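Local coordinates for protein Phi class glutathione transferase GSTF1 (Populus tremula x Populus tremuloides, PDB 4RI6) that probably catalyses the conjugation of glutathione with halide-bearing electrophiles, as a dimeric detoxifying transferase of the plant Phi class, at residues S87-D92 with A97-W102; Q101-D106 with F162-L167. One frame throughout, in Å; residues are numbered along the deposited sequence.

Interaction 1 (S87-D92 with A97-W102)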
loop_
_atom_site.group_PDB
_atom_site.type_symbol
_atom_site.label_atom_id
_atom_site.label_comp_id
_atom_site.label_asym_id
_atom_site.label_seq_id
_atom_site.Cartn_x
_atom_site.Cartn_y
_atom_site.Cartn_z
ATOM N N SER A 87 -16.225 5.218 -13.064
ATOM C CA SER A 87 -15.779 6.086 -11.983
ATOM C C SER A 87 -15.057 5.338 -10.868
ATOM O O SER A 87 -14.707 5.949 -9.861
ATOM C CB SER A 87 -16.963 6.832 -11.374
ATOM O OG SER A 87 -17.684 5.974 -10.505
ATOM N N LEU A 88 -14.822 4.037 -11.036
ATOM C CA LEU A 88 -14.360 3.213 -9.913
ATOM C C LEU A 88 -13.084 3.764 -9.275
ATOM O O LEU A 88 -12.944 3.751 -8.048
ATOM C CB LEU A 88 -14.153 1.759 -10.360
ATOM C CG LEU A 88 -13.767 0.759 -9.259
ATOM C CD1 LEU A 88 -14.858 0.632 -8.178
ATOM C CD2 LEU A 88 -13.471 -0.607 -9.856
ATOM N N TYR A 89 -12.162 4.251 -10.100
ATOM C CA TYR A 89 -10.920 4.849 -9.598
ATOM C C TYR A 89 -10.821 6.281 -10.125
ATOM O O TYR A 89 -9.745 6.776 -10.477
ATOM C CB TYR A 89 -9.706 4.000 -9.999
ATOM C CG TYR A 89 -8.649 3.819 -8.909
ATOM C CD1 TYR A 89 -8.105 4.904 -8.231
ATOM C CD2 TYR A 89 -8.183 2.550 -8.580
ATOM C CE1 TYR A 89 -7.135 4.726 -7.256
ATOM C CE2 TYR A 89 -7.234 2.363 -7.597
ATOM C CZ TYR A 89 -6.698 3.444 -6.947
ATOM O OH TYR A 89 -5.731 3.222 -5.988
ATOM N N GLY A 90 -11.970 6.948 -10.149
ATOM C CA GLY A 90 -12.064 8.318 -10.620
ATOM C C GLY A 90 -12.052 8.442 -12.132
ATOM O O GLY A 90 -11.971 7.445 -12.851
ATOM N N THR A 91 -12.113 9.682 -12.611
ATOM C CA THR A 91 -12.132 9.954 -14.046
ATOM C C THR A 91 -11.132 11.016 -14.453
ATOM O O THR A 91 -11.079 11.408 -15.618
ATOM C CB THR A 91 -13.512 10.424 -14.493
ATOM O OG1 THR A 91 -13.817 11.658 -13.827
ATOM C CG2 THR A 91 -14.556 9.374 -14.156
ATOM N N ASP A 92 -10.364 11.512 -13.493
ATOM C CA ASP A 92 -9.294 12.454 -13.799
ATOM C C ASP A 92 -8.279 12.450 -12.668
ATOM O O ASP A 92 -8.414 11.686 -11.718
ATOM C CB ASP A 92 -9.840 13.877 -14.081
ATOM C CG ASP A 92 -10.653 14.479 -12.930
ATOM O OD1 ASP A 92 -10.591 14.020 -11.780
ATOM O OD2 ASP A 92 -11.384 15.458 -13.193
ATOM N N ALA A 97 -6.733 10.737 -7.319
ATOM C CA ALA A 97 -5.888 10.921 -6.139
ATOM C C ALA A 97 -6.720 10.936 -4.868
ATOM O O ALA A 97 -6.345 10.370 -3.837
ATOM C CB ALA A 97 -5.108 12.195 -6.254
ATOM N N ASN A 98 -7.867 11.583 -4.939
ATOM C CA ASN A 98 -8.756 11.635 -3.793
ATOM C C ASN A 98 -9.187 10.253 -3.321
ATOM O O ASN A 98 -9.257 10.000 -2.123
ATOM C CB ASN A 98 -9.996 12.476 -4.116
ATOM C CG ASN A 98 -10.979 12.482 -2.988
ATOM O OD1 ASN A 98 -10.680 12.933 -1.889
ATOM N ND2 ASN A 98 -12.164 11.969 -3.247
ATOM N N ILE A 99 -9.477 9.367 -4.264
ATOM C CA ILE A 99 -9.751 7.970 -3.960
ATOM C C ILE A 99 -8.509 7.241 -3.456
ATOM O O ILE A 99 -8.557 6.494 -2.473
ATOM C CB ILE A 99 -10.308 7.267 -5.205
ATOM C CG1 ILE A 99 -11.696 7.822 -5.507
ATOM C CG2 ILE A 99 -10.379 5.746 -5.024
ATOM C CD1 ILE A 99 -12.153 7.553 -6.930
ATOM N N ASP A 100 -7.387 7.508 -4.113
ATOM C CA ASP A 100 -6.158 6.772 -3.850
ATOM C C ASP A 100 -5.668 6.930 -2.405
ATOM O O ASP A 100 -5.124 5.978 -1.827
ATOM C CB ASP A 100 -5.081 7.232 -4.825
ATOM C CG ASP A 100 -3.913 6.269 -4.923
ATOM O OD1 ASP A 100 -4.120 5.047 -4.984
ATOM O OD2 ASP A 100 -2.764 6.752 -4.960
ATOM N N GLN A 101 -5.861 8.096 -1.791
ATOM C CA GLN A 101 -5.405 8.245 -0.407
ATOM C C GLN A 101 -6.151 7.271 0.518
ATOM O O GLN A 101 -5.578 6.800 1.489
ATOM C CB GLN A 101 -5.560 9.692 0.084
ATOM C CG GLN A 101 -6.990 10.126 0.247
ATOM C CD GLN A 101 -7.150 11.626 0.406
ATOM O OE1 GLN A 101 -6.320 12.303 1.026
ATOM N NE2 GLN A 101 -8.219 12.159 -0.175
ATOM N N TRP A 102 -7.405 6.944 0.199
ATOM C CA TRP A 102 -8.189 6.003 1.013
ATOM C C TRP A 102 -7.839 4.567 0.629
ATOM O O TRP A 102 -7.938 3.667 1.454
ATOM C CB TRP A 102 -9.696 6.289 0.882
ATOM C CG TRP A 102 -10.032 7.589 1.519
ATOM C CD1 TRP A 102 -10.223 8.788 0.896
ATOM C CD2 TRP A 102 -10.156 7.843 2.921
ATOM N NE1 TRP A 102 -10.456 9.762 1.823
ATOM C CE2 TRP A 102 -10.413 9.212 3.072
ATOM C CE3 TRP A 102 -10.079 7.042 4.060
ATOM C CZ2 TRP A 102 -10.602 9.789 4.303
ATOM C CZ3 TRP A 102 -10.247 7.618 5.277
ATOM C CH2 TRP A 102 -10.519 8.971 5.398
#

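Interaction 2 (Q101-D106 with F162-L167)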
loop_
_atom_site.group_PDB
_atom_site.type_symbol
_atom_site.label_atom_id
_atom_site.label_comp_id
_atom_site.label_asym_id
_atom_site.label_seq_id
_atom_site.Cartn_x
_atom_site.Cartn_y
_atom_site.Cartn_z
ATOM N N GLN A 101 -5.861 8.096 -1.791
ATOM C CA GLN A 101 -5.405 8.245 -0.407
ATOM C C GLN A 101 -6.151 7.271 0.518
ATOM O O GLN A 101 -5.578 6.800 1.489
ATOM C CB GLN A 101 -5.560 9.692 0.084
ATOM C CG GLN A 101 -6.990 10.126 0.247
ATOM C CD GLN A 101 -7.150 11.626 0.406
ATOM O OE1 GLN A 101 -6.320 12.303 1.026
ATOM N NE2 GLN A 101 -8.219 12.159 -0.175
ATOM N N TRP A 102 -7.405 6.944 0.199
ATOM C CA TRP A 102 -8.189 6.003 1.013
ATOM C C TRP A 102 -7.839 4.567 0.629
ATOM O O TRP A 102 -7.938 3.667 1.454
ATOM C CB TRP A 102 -9.696 6.289 0.882
ATOM C CG TRP A 102 -10.032 7.589 1.519
ATOM C CD1 TRP A 102 -10.223 8.788 0.896
ATOM C CD2 TRP A 102 -10.156 7.843 2.921
ATOM N NE1 TRP A 102 -10.456 9.762 1.823
ATOM C CE2 TRP A 102 -10.413 9.212 3.072
ATOM C CE3 TRP A 102 -10.079 7.042 4.060
ATOM C CZ2 TRP A 102 -10.602 9.789 4.303
ATOM C CZ3 TRP A 102 -10.247 7.618 5.277
ATOM C CH2 TRP A 102 -10.519 8.971 5.398
ATOM N N VAL A 103 -7.376 4.351 -0.600
ATOM C CA VAL A 103 -6.820 3.043 -0.963
ATOM C C VAL A 103 -5.522 2.794 -0.170
ATOM O O VAL A 103 -5.290 1.694 0.345
ATOM C CB VAL A 103 -6.555 2.938 -2.468
ATOM C CG1 VAL A 103 -5.935 1.576 -2.813
ATOM C CG2 VAL A 103 -7.850 3.146 -3.254
ATOM N N GLU A 104 -4.691 3.825 -0.030
ATOM C CA GLU A 104 -3.470 3.689 0.772
ATOM C C GLU A 104 -3.831 3.473 2.242
ATOM O O GLU A 104 -3.124 2.779 2.972
ATOM C CB GLU A 104 -2.574 4.923 0.604
ATOM C CG GLU A 104 -1.865 4.971 -0.704
ATOM C CD GLU A 104 -0.880 3.827 -0.839
ATOM O OE1 GLU A 104 -0.161 3.549 0.132
ATOM O OE2 GLU A 104 -0.831 3.193 -1.907
ATOM N N THR A 105 -4.908 4.103 2.702
ATOM C CA THR A 105 -5.371 3.870 4.061
ATOM C C THR A 105 -5.774 2.405 4.253
ATOM O O THR A 105 -5.473 1.820 5.288
ATOM C CB THR A 105 -6.513 4.859 4.406
ATOM O OG1 THR A 105 -5.953 6.179 4.403
ATOM C CG2 THR A 105 -7.111 4.586 5.776
ATOM N N ASP A 106 -6.410 1.796 3.264
ATOM C CA ASP A 106 -6.600 0.355 3.322
ATOM C C ASP A 106 -5.250 -0.362 3.439
ATOM O O ASP A 106 -5.034 -1.162 4.340
ATOM C CB ASP A 106 -7.358 -0.172 2.099
ATOM C CG ASP A 106 -7.351 -1.680 2.039
ATOM O OD1 ASP A 106 -7.737 -2.295 3.050
ATOM O OD2 ASP A 106 -6.940 -2.258 1.011
ATOM N N PHE A 162 -19.323 5.178 -4.809
ATOM C CA PHE A 162 -18.528 3.969 -4.551
ATOM C C PHE A 162 -17.223 4.056 -5.326
ATOM O O PHE A 162 -17.222 4.434 -6.494
ATOM C CB PHE A 162 -19.304 2.707 -4.945
ATOM C CG PHE A 162 -18.555 1.409 -4.713
ATOM C CD1 PHE A 162 -18.462 0.858 -3.448
ATOM C CD2 PHE A 162 -18.006 0.710 -5.778
ATOM C CE1 PHE A 162 -17.804 -0.342 -3.239
ATOM C CE2 PHE A 162 -17.342 -0.489 -5.579
ATOM C CZ PHE A 162 -17.241 -1.018 -4.307
ATOM N N SER A 163 -16.116 3.714 -4.682
ATOM C CA SER A 163 -14.830 3.742 -5.365
ATOM C C SER A 163 -14.013 2.530 -5.020
ATOM O O SER A 163 -14.381 1.736 -4.147
ATOM C CB SER A 163 -14.033 4.995 -5.002
ATOM O OG SER A 163 -13.409 4.868 -3.742
ATOM N N PHE A 164 -12.866 2.412 -5.681
ATOM C CA PHE A 164 -11.943 1.351 -5.341
ATOM C C PHE A 164 -11.530 1.403 -3.868
ATOM O O PHE A 164 -11.211 0.375 -3.269
ATOM C CB PHE A 164 -10.694 1.400 -6.241
ATOM C CG PHE A 164 -9.795 0.237 -6.023
ATOM C CD1 PHE A 164 -10.176 -1.016 -6.459
ATOM C CD2 PHE A 164 -8.623 0.356 -5.298
ATOM C CE1 PHE A 164 -9.413 -2.105 -6.212
ATOM C CE2 PHE A 164 -7.842 -0.746 -5.062
ATOM C CZ PHE A 164 -8.237 -1.975 -5.526
ATOM N N ALA A 165 -11.528 2.591 -3.271
ATOM C CA ALA A 165 -11.201 2.683 -1.852
ATOM C C ALA A 165 -12.162 1.843 -1.031
ATOM O O ALA A 165 -11.739 1.103 -0.148
ATOM C CB ALA A 165 -11.213 4.107 -1.381
ATOM N N ASP A 166 -13.455 1.951 -1.312
ATOM C CA ASP A 166 -14.440 1.137 -0.591
ATOM C C ASP A 166 -14.273 -0.337 -0.934
ATOM O O ASP A 166 -14.256 -1.199 -0.047
ATOM C CB ASP A 166 -15.852 1.600 -0.911
ATOM C CG ASP A 166 -16.008 3.088 -0.745
ATOM O OD1 ASP A 166 -16.050 3.569 0.410
ATOM O OD2 ASP A 166 -16.096 3.772 -1.779
ATOM N N LEU A 167 -14.120 -0.613 -2.228
ATOM C CA LEU A 167 -13.980 -1.975 -2.720
ATOM C C LEU A 167 -12.855 -2.691 -1.997
ATOM O O LEU A 167 -13.013 -3.834 -1.569
ATOM C CB LEU A 167 -13.758 -1.975 -4.237
ATOM C CG LEU A 167 -13.752 -3.318 -4.958
ATOM C CD1 LEU A 167 -14.040 -3.110 -6.439
ATOM C CD2 LEU A 167 -12.420 -4.065 -4.768
#

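Interaction 1 (S87-D92 with A97-W102)
Ile99 lays its CD1 methyl against the turn from Ser87 to Gly90, so that a side chain on one part overlaps mainly backbone on the other. CD1 lies 3.3 Å from Gly90 N and 3.7 Å from Tyr89 C, a snug fit over a turn closed by the 2.9 Å bond from Gly90 N to Ser87 O. With CG1 beside the backbone N (chi1 -68°), the second branch, Ile99 CG2, is turned to the ring of Tyr89, 4.0 Å from Tyr89 CD1. Farther out, the ring reaches Asp100 at its edge: Tyr89 OH donates to Asp100 OD1 over a short 2.6 Å, on the anti side of that oxygen and 22° out of the carboxylate plane. Ring and carboxylate are turned 49° apart. Tyr89 OH is also hydrogen-bonded to Arg74 NH1 of its own chain, and Asp100 OD2 forms a salt bridge with Arg74 of the second subunit, so the two oxygens of this buried carboxylate look different ways, one to the loop and one to the dimer partner. The contact fastens the linker after helix 69-79 to the early turns of helix 93-122, with the start of helix 164-179 packed alongside Ile99.

Interaction 2 (Q101-D106 with F162-L167)
Phe164 turns the edge of its ring to Val103, while Tyr89, from the loop before helix 93-122, meets the same ring with its plane tilted only about 15° from it. Both valine methyls touch that edge: Val103 CG2 lies 3.5 Å from Phe164 CD2, and Val103 CG1, near the ring plane, 3.8 Å from Phe164 CE2. The ring gets there because its CG stands anti to the backbone N (chi1 -174°), which swings it out from its own helix towards Val103. Ala165 supplies the other half of the contact. Its CB meets Trp102 CB at 3.5 Å, and Val103 CG2 sits 3.7 Å from Ala165 CA; the small residue lets the backbones come to 4.5 Å between Val103 CA and Ala165 CA. Cutting Val103 back to an alanine removes both methyls and would probably open a gap between the Phe164 edge and the Ala165 backbone. Ser163 and Asp166 form a capping box, the N-capping motif at the start of helix 164-179 in the all-helical domain of the glutathione transferase fold: Ala165 N donates to Ser163 OG at 3.0 Å, and Ser163 N returns the bond to the anti lone pair of Asp166 OD2 at 2.9 Å. Asp166 OD1 meanwhile accepts from Trp195 NE1 and Leu157 N. Asp106, one turn beyond Trp102 on helix 93-122, forms a salt bridge with Arg70, a residue of the glutathione pocket.

Overall arrangement
From the N terminus, the chain leaves helix 69-79 by the linker that holds residues 87-92, and interaction 1 closes a short loop as that linker folds back on the early turns of helix 93-122. The same helix runs on into interaction 2, whose loop is far longer: 55 residues, including helix 130-150, pass before residues 162-167 return. The contacts follow one another along the chain and do not nest, sharing Gln101 and Trp102. Interaction 1 ties linker to helix 93-122, and interaction 2 ties that helix to helix 164-179; a probable hydrogen bond from Phe164 N to Leu88 O joins linker to helix 164-179. Their centres are about 8 Å apart, and both touch the second subunit.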